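Local coordinates for protein CD8 alpha antigen (Sus scrofa, PDB 5EDX) that forms a homodimer on the T-cell surface and probably acts as a co-receptor that binds MHC class I molecules through its immunoglobulin V-set domain, at residues 21-26 against 73-78; 48-53 against 77-82. All coordinates share one frame; numbering follows the deposited sequence.

Contact 1 (21-26 against 73-78); sequences RCEVMH and ANDNFY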
ATOM      1  N   ARG A  21      16.985   2.668   2.645  1.00 11.12           N
ATOM      2  CA  ARG A  21      16.727   4.048   3.050  1.00 11.93           C
ATOM      3  C   ARG A  21      15.641   4.697   2.198  1.00 11.18           C
ATOM      4  O   ARG A  21      15.632   4.552   0.971  1.00 11.37           O
ATOM      5  CB  ARG A  21      18.013   4.874   2.941  1.00 12.32           C
ATOM      6  CG  ARG A  21      17.896   6.293   3.502  1.00 13.76           C
ATOM      7  CD  ARG A  21      19.160   7.101   3.219  1.00 19.75           C
ATOM      8  NE  ARG A  21      19.321   7.331   1.788  1.00 24.52           N
ATOM      9  CZ  ARG A  21      20.227   6.730   1.025  1.00 31.21           C
ATOM     10  NH1 ARG A  21      20.281   7.004  -0.273  1.00 33.01           N
ATOM     11  NH2 ARG A  21      21.084   5.866   1.557  1.00 35.07           N
ATOM     12  N   CYS A  22      14.718   5.398   2.849  1.00 12.02           N
ATOM     13  CA  CYS A  22      13.852   6.333   2.138  1.00 10.77           C
ATOM     14  C   CYS A  22      13.916   7.686   2.827  1.00 13.85           C
ATOM     15  O   CYS A  22      13.718   7.785   4.032  1.00 13.74           O
ATOM     16  CB  CYS A  22      12.405   5.823   2.003  1.00 19.77           C
ATOM     17  SG  CYS A  22      11.400   5.721   3.510  1.00 31.03           S
ATOM     18  N   GLU A  23      14.234   8.714   2.051  1.00 14.62           N
ATOM     19  CA  GLU A  23      14.255  10.080   2.553  1.00 13.14           C
ATOM     20  C   GLU A  23      12.961  10.749   2.135  1.00 11.46           C
ATOM     21  O   GLU A  23      12.578  10.700   0.970  1.00 13.82           O
ATOM     22  CB  GLU A  23      15.462  10.856   2.000  1.00 12.92           C
ATOM     23  CG  GLU A  23      15.546  12.301   2.516  1.00 13.58           C
ATOM     24  CD  GLU A  23      16.714  13.095   1.936  1.00 21.97           C
ATOM     25  OE1 GLU A  23      16.928  14.241   2.385  1.00 31.15           O
ATOM     26  OE2 GLU A  23      17.413  12.594   1.034  1.00 21.04           O
ATOM     27  N   VAL A  24      12.266  11.347   3.095  1.00 13.17           N
ATOM     28  CA  VAL A  24      11.098  12.150   2.782  1.00 11.05           C
ATOM     29  C   VAL A  24      11.566  13.593   2.679  1.00 14.27           C
ATOM     30  O   VAL A  24      11.950  14.195   3.681  1.00 12.40           O
ATOM     31  CB  VAL A  24      10.019  12.029   3.867  1.00 13.00           C
ATOM     32  CG1 VAL A  24       8.849  12.971   3.566  1.00 16.01           C
ATOM     33  CG2 VAL A  24       9.545  10.587   3.977  1.00 16.42           C
ATOM     34  N   MET A  25      11.563  14.130   1.463  1.00 12.76           N
ATOM     35  CA  MET A  25      12.071  15.476   1.201  1.00 13.22           C
ATOM     36  C   MET A  25      11.082  16.530   1.679  1.00 11.67           C
ATOM     37  O   MET A  25       9.895  16.241   1.821  1.00 12.06           O
ATOM     38  CB  MET A  25      12.313  15.656  -0.300  1.00 17.32           C
ATOM     39  CG  MET A  25      12.816  14.387  -1.007  1.00 20.60           C
ATOM     40  SD  MET A  25      14.385  13.851  -0.334  1.00 20.02           S
ATOM     41  CE  MET A  25      15.346  15.358  -0.526  1.00 21.27           C
ATOM     42  N   HIS A  26      11.574  17.746   1.917  1.00 13.53           N
ATOM     43  CA  HIS A  26      10.710  18.877   2.259  1.00 14.67           C
ATOM     44  C   HIS A  26       9.885  18.556   3.503  1.00 15.42           C
ATOM     45  O   HIS A  26       8.656  18.643   3.498  1.00 14.81           O
ATOM     46  CB  HIS A  26       9.813  19.233   1.072  1.00 12.53           C
ATOM     47  CG  HIS A  26       9.094  20.537   1.227  1.00 13.93           C
ATOM     48  ND1 HIS A  26       7.728  20.618   1.410  1.00 14.28           N
ATOM     49  CD2 HIS A  26       9.549  21.811   1.222  1.00 14.97           C
ATOM     50  CE1 HIS A  26       7.376  21.887   1.515  1.00 14.67           C
ATOM     51  NE2 HIS A  26       8.462  22.634   1.408  1.00 15.01           N
ATOM     52  N   ALA A  73      16.287   9.122  11.339  1.00 14.15           N
ATOM     53  CA  ALA A  73      17.338  10.077  11.667  1.00 18.46           C
ATOM     54  C   ALA A  73      17.168  11.275  10.740  1.00 20.43           C
ATOM     55  O   ALA A  73      17.298  11.148   9.523  1.00 16.28           O
ATOM     56  CB  ALA A  73      18.708   9.448  11.490  1.00 20.94           C
ATOM     57  N   ASN A  74      16.860  12.433  11.312  1.00 24.56           N
ATOM     58  CA  ASN A  74      16.525  13.597  10.501  1.00 20.82           C
ATOM     59  C   ASN A  74      15.381  13.241   9.559  1.00 19.71           C
ATOM     60  O   ASN A  74      14.361  12.714   9.999  1.00 18.45           O
ATOM     61  CB  ASN A  74      17.750  14.083   9.726  1.00 26.53           C
ATOM     62  CG  ASN A  74      18.885  14.502  10.645  1.00 34.93           C
ATOM     63  OD1 ASN A  74      18.694  15.317  11.544  1.00 38.13           O
ATOM     64  ND2 ASN A  74      20.067  13.940  10.429  1.00 40.07           N
ATOM     65  N   ASP A  75      15.558  13.502   8.266  1.00 16.50           N
ATOM     66  CA  ASP A  75      14.505  13.223   7.291  1.00 17.45           C
ATOM     67  C   ASP A  75      14.699  11.873   6.602  1.00 14.16           C
ATOM     68  O   ASP A  75      14.016  11.563   5.628  1.00 14.78           O
ATOM     69  CB  ASP A  75      14.411  14.339   6.243  1.00 22.53           C
ATOM     70  CG  ASP A  75      15.662  14.456   5.391  1.00 24.98           C
ATOM     71  OD1 ASP A  75      15.598  15.120   4.335  1.00 30.82           O
ATOM     72  OD2 ASP A  75      16.712  13.896   5.770  1.00 26.29           O
ATOM     73  N   ASN A  76      15.630  11.076   7.115  1.00 14.83           N
ATOM     74  CA  ASN A  76      15.881   9.742   6.570  1.00 12.95           C
ATOM     75  C   ASN A  76      15.249   8.639   7.405  1.00 13.96           C
ATOM     76  O   ASN A  76      15.355   8.638   8.628  1.00 13.40           O
ATOM     77  CB  ASN A  76      17.379   9.486   6.474  1.00 16.63           C
ATOM     78  CG  ASN A  76      18.063  10.416   5.507  1.00 21.12           C
ATOM     79  OD1 ASN A  76      17.750  10.427   4.319  1.00 18.82           O
ATOM     80  ND2 ASN A  76      19.010  11.204   6.009  1.00 25.47           N
ATOM     81  N   PHE A  77      14.606   7.692   6.728  1.00 11.05           N
ATOM     82  CA  PHE A  77      14.039   6.522   7.383  1.00 10.89           C
ATOM     83  C   PHE A  77      14.764   5.276   6.885  1.00 10.70           C
ATOM     84  O   PHE A  77      15.058   5.151   5.699  1.00 11.77           O
ATOM     85  CB  PHE A  77      12.537   6.431   7.102  1.00 10.50           C
ATOM     86  CG  PHE A  77      11.759   7.611   7.613  1.00 13.61           C
ATOM     87  CD1 PHE A  77      11.622   8.757   6.844  1.00 13.45           C
ATOM     88  CD2 PHE A  77      11.188   7.582   8.877  1.00 12.31           C
ATOM     89  CE1 PHE A  77      10.914   9.855   7.325  1.00 16.88           C
ATOM     90  CE2 PHE A  77      10.477   8.658   9.362  1.00 13.51           C
ATOM     91  CZ  PHE A  77      10.339   9.805   8.587  1.00 12.27           C
ATOM     92  N   TYR A  78      15.068   4.361   7.797  1.00 10.42           N
ATOM     93  CA  TYR A  78      15.846   3.184   7.450  1.00  9.11           C
ATOM     94  C   TYR A  78      15.133   1.914   7.862  1.00  8.71           C
ATOM     95  O   TYR A  78      14.416   1.894   8.862  1.00 10.15           O
ATOM     96  CB  TYR A  78      17.211   3.226   8.139  1.00 11.62           C
ATOM     97  CG  TYR A  78      18.066   4.391   7.713  1.00 13.53           C
ATOM     98  CD1 TYR A  78      18.929   4.284   6.633  1.00 15.12           C
ATOM     99  CD2 TYR A  78      18.007   5.600   8.390  1.00 14.05           C
ATOM    100  CE1 TYR A  78      19.720   5.359   6.235  1.00 17.48           C
ATOM    101  CE2 TYR A  78      18.795   6.681   8.002  1.00 15.70           C
ATOM    102  CZ  TYR A  78      19.647   6.548   6.926  1.00 19.05           C
ATOM    103  OH  TYR A  78      20.426   7.621   6.538  1.00 18.39           O
TER
HETATM  104  O   HOH W   1      22.593   6.657   4.455  1.00 35.41           O
HETATM  105  O   HOH W   2      19.884  10.828   2.703  1.00 32.64           O

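Contact 2 (48-53 against 77-82); sequences FLMYLS and FYLILH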
ATOM      1  N   PHE A  48       2.167  -4.351   6.652  1.00 10.01           N
ATOM      2  CA  PHE A  48       2.684  -3.251   7.460  1.00 10.97           C
ATOM      3  C   PHE A  48       3.835  -3.758   8.328  1.00 10.70           C
ATOM      4  O   PHE A  48       3.692  -4.758   9.030  1.00 11.17           O
ATOM      5  CB  PHE A  48       1.560  -2.673   8.336  1.00 10.66           C
ATOM      6  CG  PHE A  48       2.024  -1.652   9.353  1.00  9.43           C
ATOM      7  CD1 PHE A  48       2.241  -0.331   8.985  1.00 10.14           C
ATOM      8  CD2 PHE A  48       2.208  -2.012  10.679  1.00 11.56           C
ATOM      9  CE1 PHE A  48       2.656   0.611   9.926  1.00  9.37           C
ATOM     10  CE2 PHE A  48       2.626  -1.074  11.623  1.00 10.50           C
ATOM     11  CZ  PHE A  48       2.846   0.235  11.240  1.00 12.10           C
ATOM     12  N   LEU A  49       4.975  -3.076   8.281  1.00  9.00           N
ATOM     13  CA  LEU A  49       6.106  -3.450   9.132  1.00 10.15           C
ATOM     14  C   LEU A  49       6.238  -2.537  10.351  1.00 12.62           C
ATOM     15  O   LEU A  49       6.287  -3.019  11.483  1.00 13.86           O
ATOM     16  CB  LEU A  49       7.410  -3.465   8.338  1.00  9.79           C
ATOM     17  CG  LEU A  49       7.451  -4.384   7.120  1.00  7.90           C
ATOM     18  CD1 LEU A  49       8.782  -4.211   6.402  1.00  9.45           C
ATOM     19  CD2 LEU A  49       7.235  -5.843   7.539  1.00 10.19           C
ATOM     20  N   MET A  50       6.292  -1.227  10.126  1.00 11.56           N
ATOM     21  CA  MET A  50       6.395  -0.282  11.239  1.00  9.20           C
ATOM     22  C   MET A  50       6.099   1.146  10.827  1.00 11.39           C
ATOM     23  O   MET A  50       6.178   1.502   9.650  1.00 10.65           O
ATOM     24  CB  MET A  50       7.791  -0.337  11.856  1.00 10.61           C
ATOM     25  CG  MET A  50       8.874   0.166  10.924  1.00 14.19           C
ATOM     26  SD  MET A  50      10.538  -0.219  11.511  1.00 15.24           S
ATOM     27  CE  MET A  50      10.591  -2.004  11.309  1.00 13.90           C
ATOM     28  N   TYR A  51       5.762   1.957  11.823  1.00 10.12           N
ATOM     29  CA  TYR A  51       5.510   3.375  11.645  1.00 10.47           C
ATOM     30  C   TYR A  51       6.614   4.094  12.406  1.00 10.49           C
ATOM     31  O   TYR A  51       6.917   3.740  13.548  1.00 10.62           O
ATOM     32  CB  TYR A  51       4.131   3.714  12.210  1.00  9.58           C
ATOM     33  CG  TYR A  51       3.831   5.194  12.377  1.00  9.56           C
ATOM     34  CD1 TYR A  51       3.148   5.901  11.395  1.00 12.84           C
ATOM     35  CD2 TYR A  51       4.193   5.870  13.539  1.00 16.12           C
ATOM     36  CE1 TYR A  51       2.853   7.242  11.553  1.00 16.06           C
ATOM     37  CE2 TYR A  51       3.903   7.219  13.705  1.00 17.73           C
ATOM     38  CZ  TYR A  51       3.233   7.898  12.707  1.00 16.58           C
ATOM     39  OH  TYR A  51       2.936   9.236  12.863  1.00 18.40           O
ATOM     40  N   LEU A  52       7.240   5.077  11.760  1.00  7.95           N
ATOM     41  CA  LEU A  52       8.340   5.819  12.363  1.00 13.07           C
ATOM     42  C   LEU A  52       8.056   7.316  12.363  1.00 11.96           C
ATOM     43  O   LEU A  52       7.627   7.875  11.359  1.00 12.17           O
ATOM     44  CB  LEU A  52       9.640   5.556  11.602  1.00 10.49           C
ATOM     45  CG  LEU A  52      10.106   4.098  11.547  1.00 13.25           C
ATOM     46  CD1 LEU A  52      11.206   3.937  10.510  1.00 11.93           C
ATOM     47  CD2 LEU A  52      10.579   3.621  12.923  1.00 15.23           C
ATOM     48  N   SER A  53       8.294   7.957  13.499  1.00 10.56           N
ATOM     49  CA  SER A  53       8.166   9.408  13.603  1.00 12.26           C
ATOM     50  C   SER A  53       8.995   9.865  14.788  1.00 16.09           C
ATOM     51  O   SER A  53       9.437   9.045  15.587  1.00 15.01           O
ATOM     52  CB  SER A  53       6.708   9.819  13.810  1.00 14.07           C
ATOM     53  OG  SER A  53       6.266   9.513  15.125  1.00 14.76           O
ATOM     54  N   PHE A  77      14.606   7.692   6.728  1.00 11.05           N
ATOM     55  CA  PHE A  77      14.039   6.522   7.383  1.00 10.89           C
ATOM     56  C   PHE A  77      14.764   5.276   6.885  1.00 10.70           C
ATOM     57  O   PHE A  77      15.058   5.151   5.699  1.00 11.77           O
ATOM     58  CB  PHE A  77      12.537   6.431   7.102  1.00 10.50           C
ATOM     59  CG  PHE A  77      11.759   7.611   7.613  1.00 13.61           C
ATOM     60  CD1 PHE A  77      11.622   8.757   6.844  1.00 13.45           C
ATOM     61  CD2 PHE A  77      11.188   7.582   8.877  1.00 12.31           C
ATOM     62  CE1 PHE A  77      10.914   9.855   7.325  1.00 16.88           C
ATOM     63  CE2 PHE A  77      10.477   8.658   9.362  1.00 13.51           C
ATOM     64  CZ  PHE A  77      10.339   9.805   8.587  1.00 12.27           C
ATOM     65  N   TYR A  78      15.068   4.361   7.797  1.00 10.42           N
ATOM     66  CA  TYR A  78      15.846   3.184   7.450  1.00  9.11           C
ATOM     67  C   TYR A  78      15.133   1.914   7.862  1.00  8.71           C
ATOM     68  O   TYR A  78      14.416   1.894   8.862  1.00 10.15           O
ATOM     69  CB  TYR A  78      17.211   3.226   8.139  1.00 11.62           C
ATOM     70  CG  TYR A  78      18.066   4.391   7.713  1.00 13.53           C
ATOM     71  CD1 TYR A  78      18.929   4.284   6.633  1.00 15.12           C
ATOM     72  CD2 TYR A  78      18.007   5.600   8.390  1.00 14.05           C
ATOM     73  CE1 TYR A  78      19.720   5.359   6.235  1.00 17.48           C
ATOM     74  CE2 TYR A  78      18.795   6.681   8.002  1.00 15.70           C
ATOM     75  CZ  TYR A  78      19.647   6.548   6.926  1.00 19.05           C
ATOM     76  OH  TYR A  78      20.426   7.621   6.538  1.00 18.39           O
ATOM     77  N   LEU A  79      15.348   0.858   7.083  1.00 11.01           N
ATOM     78  CA  LEU A  79      14.901  -0.483   7.442  1.00  9.36           C
ATOM     79  C   LEU A  79      16.120  -1.382   7.375  1.00 11.40           C
ATOM     80  O   LEU A  79      16.887  -1.323   6.417  1.00 12.72           O
ATOM     81  CB  LEU A  79      13.850  -0.983   6.453  1.00  8.28           C
ATOM     82  CG  LEU A  79      13.154  -2.286   6.848  1.00  9.98           C
ATOM     83  CD1 LEU A  79      12.171  -2.038   7.977  1.00 11.98           C
ATOM     84  CD2 LEU A  79      12.446  -2.904   5.654  1.00 10.68           C
ATOM     85  N   ILE A  80      16.305  -2.214   8.392  1.00  8.79           N
ATOM     86  CA  ILE A  80      17.449  -3.107   8.409  1.00  9.40           C
ATOM     87  C   ILE A  80      16.975  -4.549   8.460  1.00  8.73           C
ATOM     88  O   ILE A  80      16.255  -4.937   9.371  1.00 10.76           O
ATOM     89  CB  ILE A  80      18.365  -2.837   9.612  1.00 10.24           C
ATOM     90  CG1 ILE A  80      18.974  -1.432   9.523  1.00 12.27           C
ATOM     91  CG2 ILE A  80      19.471  -3.884   9.668  1.00 13.41           C
ATOM     92  CD1 ILE A  80      18.119  -0.359  10.138  1.00 19.89           C
ATOM     93  N   LEU A  81      17.358  -5.331   7.458  1.00  9.50           N
ATOM     94  CA  LEU A  81      17.123  -6.767   7.476  1.00 11.08           C
ATOM     95  C   LEU A  81      18.417  -7.362   8.023  1.00 11.44           C
ATOM     96  O   LEU A  81      19.422  -7.442   7.318  1.00 12.21           O
ATOM     97  CB  LEU A  81      16.835  -7.277   6.066  1.00 10.93           C
ATOM     98  CG  LEU A  81      15.801  -6.492   5.249  1.00 12.58           C
ATOM     99  CD1 LEU A  81      15.697  -7.055   3.838  1.00 12.66           C
ATOM    100  CD2 LEU A  81      14.437  -6.485   5.931  1.00 12.70           C
ATOM    101  N   HIS A  82      18.393  -7.745   9.295  1.00 11.65           N
ATOM    102  CA  HIS A  82      19.622  -8.058  10.027  1.00 13.56           C
ATOM    103  C   HIS A  82      20.327  -9.338   9.619  1.00 14.06           C
ATOM    104  O   HIS A  82      21.558  -9.417   9.664  1.00 17.36           O
ATOM    105  CB  HIS A  82      19.337  -8.090  11.527  1.00 13.79           C
ATOM    106  CG  HIS A  82      19.168  -6.731  12.129  1.00 14.02           C
ATOM    107  ND1 HIS A  82      17.935  -6.167  12.358  1.00 19.80           N
ATOM    108  CD2 HIS A  82      20.084  -5.817  12.526  1.00 11.55           C
ATOM    109  CE1 HIS A  82      18.095  -4.962  12.884  1.00 13.08           C
ATOM    110  NE2 HIS A  82      19.391  -4.727  12.992  1.00 20.28           N
TER

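Contact 1 (21-26 against 73-78)
Antiparallel strand pairing joins R21, C22 and E23 to Y78, F77 and N76, side by side in the four-stranded sheet of the V-set domain, where strands 18-24 and 76-81 are the B and E strands. C22 and F77 form a hydrogen-bonded pair: C22 N donates to F77 O (2.9 Å) and F77 N to C22 O (2.8 Å). Two residues on, V24 N donates to D75 O (3.1 Å), tying strand 18-24 to the type II' turn A73-N76 that opens strand 76-81.

On the inner face, C22 SG lies 3.8 Å from F77 CB and continues into the disulfide to C94, while V24 CG2 touches F77 CE1. C22 O sits at the edge of the phenyl ring, in its plane.

R21, E23, N76 and Y78 occupy the other face. A chi1 of -173°, which places CG opposite the backbone N, lays the R21 chain alongside the tyrosine ring, and its CG lies 3.4 Å from Y78 CE1. The aliphatic part of the arginine makes the contact; its guanidinium plane is inclined 70° to the ring and does not stack on it. A water joins R21 NH2, weakly, to Y78 OH. N76 OD1 lies against the E23 methylenes and accepts a 2.7 Å bond from a second water, which gives E23 OE2 a weak one. Y78 also stacks on Y71.

E23 extends fully to bring OE1 within 2.5 Å of D75 OD1, the two carboxylate planes 79° apart. So short an approach between two acids is hard to reconcile with both being ionised. It is consistent with a proton held on one of them, which would probably ease the like-charge repulsion at the turn.

Contact 2 (48-53 against 77-82)
L52 CD1 sits at the edge of the F77 ring, in the ring plane, and the leucine and phenylalanine side chains lie alongside one another, running in opposing senses. L52 CB is 3.7 Å from F77 CD2, and the leucine backbone follows, with L52 O 3.6 Å from F77 CE2. Within strand 47-52, the F48 ring has M50 N above the centre of one face and Y51 CB at its edge.

The second point of packing is L79. With chi1 at -171°, its fork is carried toward strand 47-52, where each methyl has its own partner: CD1 meets M50 CE at 3.7 Å, and CD2 meets L49 CD1 at 4.0 Å. M50 bends at its last torsion (chi3 69°) to bring its terminal methyl there, whereas L49 crosses L79 at about a right angle. L49 and M50 form a classic beta bulge opposite W35, which is consistent with two consecutive residues both reaching L79.

No hydrogen bond links the segments, whose strand axes pass 9.2 Å apart at 154°: this is apolar packing across the core of the sandwich. W35 of strand 33-38 touches both L52 and L79, I68 of strand 68-73 packs on L79, and the loop residue L63 packs on M50. Elsewhere on strand 47-52, F48 and Y51 pack on S100 of the second subunit.

In the fold
The centres of the two contacts lie 11 Å apart and are joined through strand 76-81, with F77 and Y78 common to both. Contact 1 is pairing within the four-stranded sheet; contact 2 crosses the sandwich from that sheet to strand 47-52 of the other. Along the chain the order is 21-26, 48-53, then the overlapping 73-78 and 77-82, so two earlier strands both converge on one later strand. Strand 76-81 thus pairs with strand 18-24 along one edge and packs its inner face against strand 47-52, close to the C22-C94 disulfide that also spans the sheets. The second subunit packs against strand 47-52, while contact 1 lies away from that interface.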